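Local structure of uncharacterized protein (Legionella longbeachae NSW150, 4JZA) at residues N130-G141 / A334-L345; P168-E177 / R393-K401. The protein probably dephosphorylates phosphatidylinositol 3-phosphate, acting as a phosphoinositide phosphatase that may alter host lipid metabolism during Legionella infection. All blocks are in the same frame, centred on the assembly; numbering follows the deposited sequence.

Contact 1: N130-G141 / A334-L345; sequences NEAEQYALMGEG and AVSFLSSRHRTL
Arg341, on a loop that leads toward strand 352-359, reaches Asn130 and Glu133 on one side of the C-terminal half of helix 122-140, so the contact is loop-on-helix packing in the buried interior of this alpha/beta fold. One edge of the guanidinium meets Asn130 and Glu133, and Gln134 CG lies over a face. Arg341 NH1 donates to Asn130 OD1 (2.8 Å), which sits in the guanidinium plane, while Arg341 NH2 forms a salt bridge with Glu133 OE2 (2.9 Å) and NH1 adds a weak bond to the same oxygen. The carboxylate stands at 73° to the guanidinium and is approached from above its plane. Both ends have second partners: NH2 also donates to the carbonyl of Asn612, Glu133 OE1 binds Ser51 and Arg48, and Asn130 OD1 accepts from the backbone N of Val656. Within the loop, a type I turn spans Ser339 to His342, and Ser339 OG accepts from Arg341 N in an ST turn.

With CG of His342 anti to its own N (chi1 -170°), the imidazole swings against Tyr135, and CE1 sits over the centre of the phenol ring although the planes are 56° apart. The Tyr135 hydroxyl is bound by Gln317, which also takes Thr344 OG1. Met138, present as selenomethionine, packs its SE among Val335, Leu338 and Leu345.

Water bridges the two segments at a few points. One molecule donates to Gln134 O, accepts from Ser339 N and bonds His342 ND1. Gln134 NE2 donates to a second, which gives a weak bond to Arg341 O. Near Gly141, the first residue past the helix, with positive phi, another water donates to Met138 O (2.7 Å) and accepts from both Ser336 N (2.8 Å) and Ser336 OG (2.6 Å).

Contact 2: P168-E177 / R393-K401; sequences PPYYDQLLDE and RHSDSNLAK
Arg393 leaves helix 388-402 with CG opposite its own N (chi1 162°) and then bends at chi2 (66°), a course that carries the guanidinium across to Glu177 and Tyr171. Tyr171, at the N-cap position of helix 172-183, has CG between N and the carbonyl carbon (chi1 51°), which extends the phenol toward the arginine from the other direction. Glu177 is gripped end-on by two nitrogens: Arg393 NH1 binds Glu177 OE2 at 2.8 Å on its syn lone pair, and Arg393 NH2 binds Glu177 OE1 at 2.9 Å, also from the syn side. Arg393 NH2 donates as well to Tyr171 OH (3.0 Å), with a weak bond from NE to the same oxygen, and Arg393 NE donates to Ser397 OG (2.9 Å) one turn along its own helix. Every nitrogen of the guanidinium is thus engaged, which should fix its rotation. The amide of Gln173 stacks over one face, nearly parallel to it, with NE2 above the centre. Beyond the segments, Tyr171 OH bonds to Pro346 O, and Glu177 OE1 accepts from Trp309 NE1.

Two turns further along helix 388-402, Lys401 bends back over the loop that precedes helix 172-183. Lys401 NZ donates to Tyr170 O (2.8 Å) and forms a salt bridge with Glu404, while Lys401 CE rests beside Pro168 O at 3.3 Å.

The axes of segments 172-177 and 393-401 come no nearer than 12.2 Å, and long polar side chains span the gap. This is a partly buried helix-helix junction of the alpha/beta fold, centred on a bidentate arginine-glutamate salt bridge.

From the N terminus the chain runs through helix 122-140, adds two adjacent antiparallel strands, 144-150 and 159-166, to the mixed sheet, and enters the loop and helix of 168-177. After a long, largely helical excursion, which includes the insertion-domain region, residues 334-345 return to helix 122-140, and contact 1 closes a loop of 192 residues. Helix 388-402 then closes contact 2 across 215 residues. The two loops cross, since their segments alternate along the chain. They also touch in space: Ser336 O packs on Pro169 CD, and Leu345 on the imidazole of His394. The loop 334-345 therefore links helix 122-140 to the loop before helix 172-183 and to helix 388-402.

Contact 1: N130-G141 / A334-L345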
loop_
_atom_site.group_PDB
_atom_site.type_symbol
_atom_site.label_atom_id
_atom_site.label_comp_id
_atom_site.label_asym_id
_atom_site.label_seq_id
_atom_site.Cartn_x
_atom_site.Cartn_y
_atom_site.Cartn_z
ATOM N N ASN A 130 -1.777 -3.979 5.047
ATOM C CA ASN A 130 -1.341 -2.811 4.309
ATOM C C ASN A 130 -2.278 -2.569 3.180
ATOM O O ASN A 130 -2.698 -1.452 2.949
ATOM C CB ASN A 130 0.071 -3.035 3.781
ATOM C CG ASN A 130 0.656 -1.794 3.127
ATOM O OD1 ASN A 130 0.755 -0.742 3.751
ATOM N ND2 ASN A 130 1.060 -1.928 1.859
ATOM N N GLU A 131 -2.630 -3.645 2.487
ATOM C CA GLU A 131 -3.521 -3.603 1.272
ATOM C C GLU A 131 -4.980 -3.513 1.638
ATOM O O GLU A 131 -5.741 -2.811 0.982
ATOM C CB GLU A 131 -3.221 -4.770 0.283
ATOM C CG GLU A 131 -1.841 -4.625 -0.360
ATOM C CD GLU A 131 -1.304 -5.861 -1.045
ATOM O OE1 GLU A 131 -1.970 -6.492 -1.891
ATOM O OE2 GLU A 131 -0.172 -6.231 -0.773
ATOM N N ALA A 132 -5.384 -4.160 2.710
ATOM C CA ALA A 132 -6.737 -3.913 3.224
ATOM C C ALA A 132 -6.950 -2.450 3.565
ATOM O O ALA A 132 -7.980 -1.916 3.285
ATOM C CB ALA A 132 -7.052 -4.781 4.440
ATOM N N GLU A 133 -5.974 -1.779 4.135
ATOM C CA GLU A 133 -6.171 -0.371 4.433
ATOM C C GLU A 133 -6.399 0.455 3.158
ATOM O O GLU A 133 -7.207 1.361 3.142
ATOM C CB GLU A 133 -4.967 0.187 5.169
ATOM C CG GLU A 133 -5.233 1.571 5.739
ATOM C CD GLU A 133 -3.977 2.348 6.109
ATOM O OE1 GLU A 133 -4.172 3.289 6.888
ATOM O OE2 GLU A 133 -2.837 2.049 5.645
ATOM N N GLN A 134 -5.670 0.143 2.098
ATOM C CA GLN A 134 -5.781 0.866 0.856
ATOM C C GLN A 134 -7.162 0.760 0.256
ATOM O O GLN A 134 -7.735 1.752 -0.123
ATOM C CB GLN A 134 -4.778 0.278 -0.132
ATOM C CG GLN A 134 -3.296 0.495 0.196
ATOM C CD GLN A 134 -2.432 -0.237 -0.790
ATOM O OE1 GLN A 134 -2.893 -0.627 -1.770
ATOM N NE2 GLN A 134 -1.224 -0.337 -0.598
ATOM N N TYR A 135 -7.678 -0.468 0.158
ATOM C CA TYR A 135 -9.040 -0.720 -0.327
ATOM C C TYR A 135 -10.065 -0.117 0.656
ATOM O O TYR A 135 -11.054 0.463 0.198
ATOM C CB TYR A 135 -9.319 -2.199 -0.583
ATOM C CG TYR A 135 -8.767 -2.683 -1.880
ATOM C CD1 TYR A 135 -7.495 -3.177 -1.957
ATOM C CD2 TYR A 135 -9.533 -2.692 -3.028
ATOM C CE1 TYR A 135 -6.970 -3.619 -3.150
ATOM C CE2 TYR A 135 -9.023 -3.133 -4.230
ATOM C CZ TYR A 135 -7.733 -3.580 -4.267
ATOM O OH TYR A 135 -7.185 -4.008 -5.424
ATOM N N ALA A 136 -9.838 -0.170 1.964
ATOM C CA ALA A 136 -10.781 0.553 2.859
ATOM C C ALA A 136 -10.864 2.032 2.533
ATOM O O ALA A 136 -11.958 2.627 2.589
ATOM C CB ALA A 136 -10.429 0.430 4.354
ATOM N N LEU A 137 -9.698 2.616 2.210
ATOM C CA LEU A 137 -9.622 4.034 1.863
ATOM C C LEU A 137 -10.260 4.365 0.495
ATOM O O LEU A 137 -10.894 5.421 0.362
ATOM C CB LEU A 137 -8.178 4.529 1.888
ATOM C CG LEU A 137 -7.521 4.564 3.258
ATOM C CD1 LEU A 137 -6.018 4.785 3.080
ATOM C CD2 LEU A 137 -8.127 5.616 4.193
HETATM N N MSE A 138 -10.063 3.498 -0.505
HETATM C CA MSE A 138 -10.686 3.689 -1.797
HETATM C C MSE A 138 -12.185 3.773 -1.631
HETATM O O MSE A 138 -12.851 4.689 -2.131
HETATM C CB MSE A 138 -10.327 2.500 -2.646
HETATM C CG MSE A 138 -10.679 2.785 -4.073
HETATM SE SE MSE A 138 -10.123 1.331 -5.239
HETATM C CE MSE A 138 -11.380 -0.107 -4.714
ATOM N N GLY A 139 -12.727 2.829 -0.874
ATOM C CA GLY A 139 -14.171 2.727 -0.640
ATOM C C GLY A 139 -14.751 3.973 0.003
ATOM O O GLY A 139 -15.843 4.373 -0.321
ATOM N N GLU A 140 -13.974 4.604 0.867
ATOM C CA GLU A 140 -14.426 5.691 1.691
ATOM C C GLU A 140 -14.418 6.991 0.894
ATOM O O GLU A 140 -15.169 7.888 1.205
ATOM C CB GLU A 140 -13.476 5.845 2.881
ATOM C CG GLU A 140 -14.119 6.092 4.242
ATOM C CD GLU A 140 -13.077 6.256 5.382
ATOM O OE1 GLU A 140 -12.106 7.044 5.237
ATOM O OE2 GLU A 140 -13.209 5.597 6.446
ATOM N N GLY A 141 -13.573 7.108 -0.131
ATOM C CA GLY A 141 -13.429 8.379 -0.839
ATOM C C GLY A 141 -12.462 9.356 -0.175
ATOM O O GLY A 141 -11.946 9.084 0.886
ATOM N N ALA A 334 -17.102 2.965 -6.062
ATOM C CA ALA A 334 -16.135 2.079 -5.482
ATOM C C ALA A 334 -14.703 2.544 -5.791
ATOM O O ALA A 334 -13.749 2.010 -5.233
ATOM C CB ALA A 334 -16.330 0.690 -6.046
ATOM N N VAL A 335 -14.524 3.464 -6.732
ATOM C CA VAL A 335 -13.183 3.792 -7.167
ATOM C C VAL A 335 -12.989 5.300 -7.329
ATOM O O VAL A 335 -12.371 5.757 -8.307
ATOM C CB VAL A 335 -12.812 3.044 -8.455
ATOM C CG1 VAL A 335 -12.637 1.541 -8.184
ATOM C CG2 VAL A 335 -13.847 3.274 -9.508
ATOM N N SER A 336 -13.493 6.070 -6.351
ATOM C CA SER A 336 -13.481 7.506 -6.478
ATOM C C SER A 336 -12.129 8.134 -6.234
ATOM O O SER A 336 -11.926 9.296 -6.564
ATOM C CB SER A 336 -14.520 8.145 -5.574
ATOM O OG SER A 336 -14.113 8.133 -4.235
ATOM N N PHE A 337 -11.211 7.355 -5.673
ATOM C CA PHE A 337 -9.921 7.832 -5.153
ATOM C C PHE A 337 -9.075 6.625 -4.845
ATOM O O PHE A 337 -9.572 5.676 -4.297
ATOM C CB PHE A 337 -10.154 8.561 -3.841
ATOM C CG PHE A 337 -8.962 8.578 -2.920
ATOM C CD1 PHE A 337 -7.749 9.080 -3.346
ATOM C CD2 PHE A 337 -9.062 8.115 -1.600
ATOM C CE1 PHE A 337 -6.656 9.157 -2.503
ATOM C CE2 PHE A 337 -7.968 8.187 -0.746
ATOM C CZ PHE A 337 -6.769 8.711 -1.199
ATOM N N LEU A 338 -7.808 6.669 -5.178
ATOM C CA LEU A 338 -6.876 5.586 -4.877
ATOM C C LEU A 338 -5.687 6.159 -4.088
ATOM O O LEU A 338 -5.059 7.090 -4.514
ATOM C CB LEU A 338 -6.355 4.953 -6.185
ATOM C CG LEU A 338 -7.197 3.803 -6.683
ATOM C CD1 LEU A 338 -8.471 4.282 -7.291
ATOM C CD2 LEU A 338 -6.425 2.983 -7.703
ATOM N N SER A 339 -5.385 5.558 -2.956
ATOM C CA SER A 339 -4.167 5.821 -2.248
ATOM C C SER A 339 -2.926 5.670 -3.147
ATOM O O SER A 339 -2.854 4.804 -4.004
ATOM C CB SER A 339 -4.070 4.814 -1.102
ATOM O OG SER A 339 -2.722 4.685 -0.614
ATOM N N SER A 340 -1.926 6.497 -2.869
ATOM C CA SER A 340 -0.636 6.464 -3.519
ATOM C C SER A 340 0.023 5.077 -3.509
ATOM O O SER A 340 0.855 4.757 -4.373
ATOM C CB SER A 340 0.296 7.509 -2.860
ATOM O OG SER A 340 0.870 7.019 -1.644
ATOM N N ARG A 341 -0.282 4.239 -2.530
ATOM C CA ARG A 341 0.404 2.924 -2.482
ATOM C C ARG A 341 -0.285 1.899 -3.356
ATOM O O ARG A 341 0.193 0.789 -3.520
ATOM C CB ARG A 341 0.371 2.356 -1.087
ATOM C CG ARG A 341 1.155 3.107 -0.050
ATOM C CD ARG A 341 0.722 2.573 1.317
ATOM N NE ARG A 341 -0.536 3.129 1.786
ATOM C CZ ARG A 341 -1.285 2.604 2.730
ATOM N NH1 ARG A 341 -0.938 1.481 3.344
ATOM N NH2 ARG A 341 -2.401 3.213 3.059
ATOM N N HIS A 342 -1.436 2.286 -3.884
ATOM C CA HIS A 342 -2.367 1.373 -4.443
ATOM C C HIS A 342 -2.208 1.414 -5.948
ATOM O O HIS A 342 -3.017 2.005 -6.652
ATOM C CB HIS A 342 -3.791 1.766 -4.033
ATOM C CG HIS A 342 -4.798 0.725 -4.383
ATOM N ND1 HIS A 342 -5.975 0.573 -3.737
ATOM C CD2 HIS A 342 -4.794 -0.213 -5.339
ATOM C CE1 HIS A 342 -6.628 -0.459 -4.239
ATOM N NE2 HIS A 342 -5.950 -0.922 -5.243
ATOM N N ARG A 343 -1.200 0.708 -6.445
ATOM C CA ARG A 343 -0.893 0.770 -7.880
ATOM C C ARG A 343 -1.144 -0.513 -8.670
ATOM O O ARG A 343 -0.466 -0.774 -9.685
ATOM C CB ARG A 343 0.545 1.275 -8.011
ATOM C CG ARG A 343 0.771 2.461 -7.086
ATOM C CD ARG A 343 -0.035 3.647 -7.589
ATOM N NE ARG A 343 0.745 4.259 -8.640
ATOM C CZ ARG A 343 0.440 4.222 -9.896
ATOM N NH1 ARG A 343 -0.686 3.694 -10.278
ATOM N NH2 ARG A 343 1.247 4.751 -10.774
ATOM N N THR A 344 -2.119 -1.304 -8.191
ATOM C CA THR A 344 -2.501 -2.564 -8.796
ATOM C C THR A 344 -3.726 -2.466 -9.736
ATOM O O THR A 344 -4.052 -3.429 -10.439
ATOM C CB THR A 344 -2.813 -3.601 -7.711
ATOM O OG1 THR A 344 -3.772 -3.085 -6.799
ATOM C CG2 THR A 344 -1.591 -3.942 -6.957
ATOM N N LEU A 345 -4.391 -1.306 -9.759
ATOM C CA LEU A 345 -5.532 -1.093 -10.633
ATOM C C LEU A 345 -5.162 0.016 -11.615
ATOM O O LEU A 345 -4.435 0.957 -11.288
ATOM C CB LEU A 345 -6.741 -0.695 -9.812
ATOM C CG LEU A 345 -7.161 -1.645 -8.674
ATOM C CD1 LEU A 345 -8.271 -0.998 -7.847
ATOM C CD2 LEU A 345 -7.684 -2.953 -9.222
HETATM O O HOH W 1 -6.496 2.926 -2.393
HETATM O O HOH W 2 1.098 -1.792 -1.398
HETATM O O HOH W 3 -14.674 5.565 -3.915
#

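Contact 2: P168-E177 / R393-K401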
loop_
_atom_site.group_PDB
_atom_site.type_symbol
_atom_site.label_atom_id
_atom_site.label_comp_id
_atom_site.label_asym_id
_atom_site.label_seq_id
_atom_site.Cartn_x
_atom_site.Cartn_y
_atom_site.Cartn_z
ATOM N N PRO A 168 -11.965 12.511 -9.775
ATOM C CA PRO A 168 -12.273 11.089 -9.958
ATOM C C PRO A 168 -11.359 10.505 -10.965
ATOM O O PRO A 168 -11.146 11.137 -11.983
ATOM C CB PRO A 168 -13.678 11.123 -10.491
ATOM C CG PRO A 168 -14.007 12.569 -10.754
ATOM C CD PRO A 168 -13.177 13.346 -9.829
ATOM N N PRO A 169 -10.729 9.370 -10.653
ATOM C CA PRO A 169 -9.725 8.786 -11.518
ATOM C C PRO A 169 -10.250 7.747 -12.487
ATOM O O PRO A 169 -9.485 7.270 -13.325
ATOM C CB PRO A 169 -8.813 8.121 -10.534
ATOM C CG PRO A 169 -9.724 7.696 -9.426
ATOM C CD PRO A 169 -10.707 8.771 -9.305
ATOM N N TYR A 170 -11.519 7.351 -12.346
ATOM C CA TYR A 170 -12.123 6.359 -13.253
ATOM C C TYR A 170 -12.375 6.907 -14.656
ATOM O O TYR A 170 -12.467 8.095 -14.849
ATOM C CB TYR A 170 -13.421 5.796 -12.681
ATOM C CG TYR A 170 -14.374 6.837 -12.189
ATOM C CD1 TYR A 170 -15.167 7.532 -13.056
ATOM C CD2 TYR A 170 -14.498 7.087 -10.834
ATOM C CE1 TYR A 170 -16.062 8.493 -12.592
ATOM C CE2 TYR A 170 -15.364 8.038 -10.360
ATOM C CZ TYR A 170 -16.146 8.741 -11.244
ATOM O OH TYR A 170 -17.000 9.685 -10.761
ATOM N N TYR A 171 -12.464 6.000 -15.617
ATOM C CA TYR A 171 -12.771 6.294 -16.997
ATOM C C TYR A 171 -13.704 5.177 -17.494
ATOM O O TYR A 171 -13.764 4.088 -16.897
ATOM C CB TYR A 171 -11.483 6.377 -17.818
ATOM C CG TYR A 171 -10.548 5.217 -17.658
ATOM C CD1 TYR A 171 -9.694 5.156 -16.582
ATOM C CD2 TYR A 171 -10.510 4.152 -18.582
ATOM C CE1 TYR A 171 -8.827 4.096 -16.412
ATOM C CE2 TYR A 171 -9.626 3.072 -18.395
ATOM C CZ TYR A 171 -8.794 3.071 -17.304
ATOM O OH TYR A 171 -7.909 2.064 -17.043
ATOM N N ASP A 172 -14.449 5.453 -18.557
ATOM C CA ASP A 172 -15.565 4.579 -18.982
ATOM C C ASP A 172 -15.186 3.098 -19.179
ATOM O O ASP A 172 -15.899 2.193 -18.705
ATOM C CB ASP A 172 -16.182 5.107 -20.279
ATOM C CG ASP A 172 -16.985 6.390 -20.076
ATOM O OD1 ASP A 172 -17.208 6.823 -18.917
ATOM O OD2 ASP A 172 -17.385 6.972 -21.113
ATOM N N GLN A 173 -14.070 2.851 -19.867
ATOM C CA GLN A 173 -13.619 1.491 -20.064
ATOM C C GLN A 173 -13.557 0.740 -18.733
ATOM O O GLN A 173 -14.094 -0.350 -18.591
ATOM C CB GLN A 173 -12.287 1.426 -20.816
ATOM C CG GLN A 173 -11.945 -0.023 -21.047
ATOM C CD GLN A 173 -10.738 -0.323 -21.927
ATOM O OE1 GLN A 173 -10.659 -1.339 -22.458
ATOM N NE2 GLN A 173 -9.801 0.464 -21.988
ATOM N N LEU A 174 -12.925 1.338 -17.742
ATOM C CA LEU A 174 -12.749 0.673 -16.476
ATOM C C LEU A 174 -14.085 0.452 -15.822
ATOM O O LEU A 174 -14.312 -0.581 -15.198
ATOM C CB LEU A 174 -11.854 1.477 -15.526
ATOM C CG LEU A 174 -11.596 0.749 -14.183
ATOM C CD1 LEU A 174 -10.413 -0.184 -14.320
ATOM C CD2 LEU A 174 -11.351 1.714 -13.048
ATOM N N LEU A 175 -14.971 1.424 -15.923
ATOM C CA LEU A 175 -16.296 1.253 -15.298
ATOM C C LEU A 175 -16.998 0.052 -15.885
ATOM O O LEU A 175 -17.672 -0.682 -15.146
ATOM C CB LEU A 175 -17.178 2.503 -15.456
ATOM C CG LEU A 175 -16.619 3.761 -14.810
ATOM C CD1 LEU A 175 -17.595 4.902 -14.908
ATOM C CD2 LEU A 175 -16.330 3.477 -13.352
ATOM N N ASP A 176 -16.826 -0.151 -17.201
ATOM C CA ASP A 176 -17.447 -1.272 -17.890
ATOM C C ASP A 176 -16.865 -2.582 -17.435
ATOM O O ASP A 176 -17.600 -3.538 -17.143
ATOM C CB ASP A 176 -17.271 -1.153 -19.406
ATOM C CG ASP A 176 -18.077 -0.006 -20.000
ATOM O OD1 ASP A 176 -19.128 0.415 -19.418
ATOM O OD2 ASP A 176 -17.621 0.489 -21.050
ATOM N N GLU A 177 -15.539 -2.617 -17.340
ATOM C CA GLU A 177 -14.870 -3.773 -16.762
ATOM C C GLU A 177 -15.308 -4.068 -15.315
ATOM O O GLU A 177 -15.476 -5.221 -14.952
ATOM C CB GLU A 177 -13.375 -3.597 -16.846
ATOM C CG GLU A 177 -12.822 -3.595 -18.270
ATOM C CD GLU A 177 -11.433 -2.995 -18.335
ATOM O OE1 GLU A 177 -10.974 -2.350 -17.360
ATOM O OE2 GLU A 177 -10.781 -3.160 -19.367
ATOM N N ARG A 393 -1.335 -1.099 -20.129
ATOM C CA ARG A 393 -2.708 -0.666 -19.945
ATOM C C ARG A 393 -2.691 0.351 -18.806
ATOM O O ARG A 393 -3.368 1.354 -18.902
ATOM C CB ARG A 393 -3.634 -1.847 -19.643
ATOM C CG ARG A 393 -4.977 -1.506 -19.033
ATOM C CD ARG A 393 -5.833 -0.731 -19.978
ATOM N NE ARG A 393 -7.002 -0.234 -19.261
ATOM C CZ ARG A 393 -8.069 -0.955 -18.975
ATOM N NH1 ARG A 393 -8.147 -2.219 -19.368
ATOM N NH2 ARG A 393 -9.087 -0.399 -18.334
ATOM N N HIS A 394 -1.907 0.091 -17.747
ATOM C CA HIS A 394 -1.689 1.059 -16.661
ATOM C C HIS A 394 -1.093 2.405 -17.126
ATOM O O HIS A 394 -1.656 3.479 -16.848
ATOM C CB HIS A 394 -0.808 0.446 -15.566
ATOM C CG HIS A 394 -1.521 -0.538 -14.709
ATOM N ND1 HIS A 394 -1.884 -0.257 -13.413
ATOM C CD2 HIS A 394 -1.968 -1.789 -14.961
ATOM C CE1 HIS A 394 -2.503 -1.305 -12.896
ATOM N NE2 HIS A 394 -2.576 -2.246 -13.816
ATOM N N SER A 395 0.046 2.362 -17.811
ATOM C CA SER A 395 0.663 3.599 -18.226
ATOM C C SER A 395 -0.193 4.344 -19.239
ATOM O O SER A 395 -0.417 5.549 -19.113
ATOM C CB SER A 395 2.090 3.364 -18.713
ATOM O OG SER A 395 2.114 2.577 -19.881
ATOM N N ASP A 396 -0.750 3.639 -20.210
ATOM C CA ASP A 396 -1.590 4.318 -21.224
ATOM C C ASP A 396 -2.806 4.948 -20.575
ATOM O O ASP A 396 -3.102 6.133 -20.761
ATOM C CB ASP A 396 -2.133 3.351 -22.312
ATOM C CG ASP A 396 -1.062 2.797 -23.282
ATOM O OD1 ASP A 396 -0.024 3.448 -23.563
ATOM O OD2 ASP A 396 -1.313 1.674 -23.781
ATOM N N SER A 397 -3.548 4.117 -19.859
ATOM C CA SER A 397 -4.797 4.534 -19.289
ATOM C C SER A 397 -4.562 5.668 -18.340
ATOM O O SER A 397 -5.363 6.599 -18.300
ATOM C CB SER A 397 -5.541 3.375 -18.590
ATOM O OG SER A 397 -6.272 2.529 -19.506
ATOM N N ASN A 398 -3.459 5.615 -17.598
ATOM C CA ASN A 398 -3.126 6.683 -16.618
ATOM C C ASN A 398 -2.644 7.968 -17.299
ATOM O O ASN A 398 -3.044 9.084 -16.946
ATOM C CB ASN A 398 -2.080 6.207 -15.583
ATOM C CG ASN A 398 -2.666 5.287 -14.533
ATOM O OD1 ASN A 398 -3.879 5.260 -14.310
ATOM N ND2 ASN A 398 -1.813 4.510 -13.899
ATOM N N LEU A 399 -1.806 7.814 -18.307
ATOM C CA LEU A 399 -1.421 8.978 -19.085
ATOM C C LEU A 399 -2.656 9.697 -19.673
ATOM O O LEU A 399 -2.753 10.899 -19.558
ATOM C CB LEU A 399 -0.458 8.577 -20.188
ATOM C CG LEU A 399 -0.021 9.685 -21.121
ATOM C CD1 LEU A 399 0.620 10.834 -20.311
ATOM C CD2 LEU A 399 0.952 9.074 -22.146
ATOM N N ALA A 400 -3.590 8.960 -20.285
ATOM C CA ALA A 400 -4.819 9.559 -20.835
ATOM C C ALA A 400 -5.613 10.254 -19.753
ATOM O O ALA A 400 -6.186 11.304 -19.982
ATOM C CB ALA A 400 -5.699 8.510 -21.517
ATOM N N LYS A 401 -5.679 9.684 -18.561
ATOM C CA LYS A 401 -6.581 10.258 -17.587
ATOM C C LYS A 401 -6.002 11.583 -17.058
ATOM O O LYS A 401 -6.704 12.539 -16.748
ATOM C CB LYS A 401 -6.784 9.275 -16.485
ATOM C CG LYS A 401 -7.773 9.759 -15.480
ATOM C CD LYS A 401 -9.101 10.086 -16.110
ATOM C CE LYS A 401 -10.112 10.297 -15.003
ATOM N NZ LYS A 401 -11.465 10.655 -15.543
#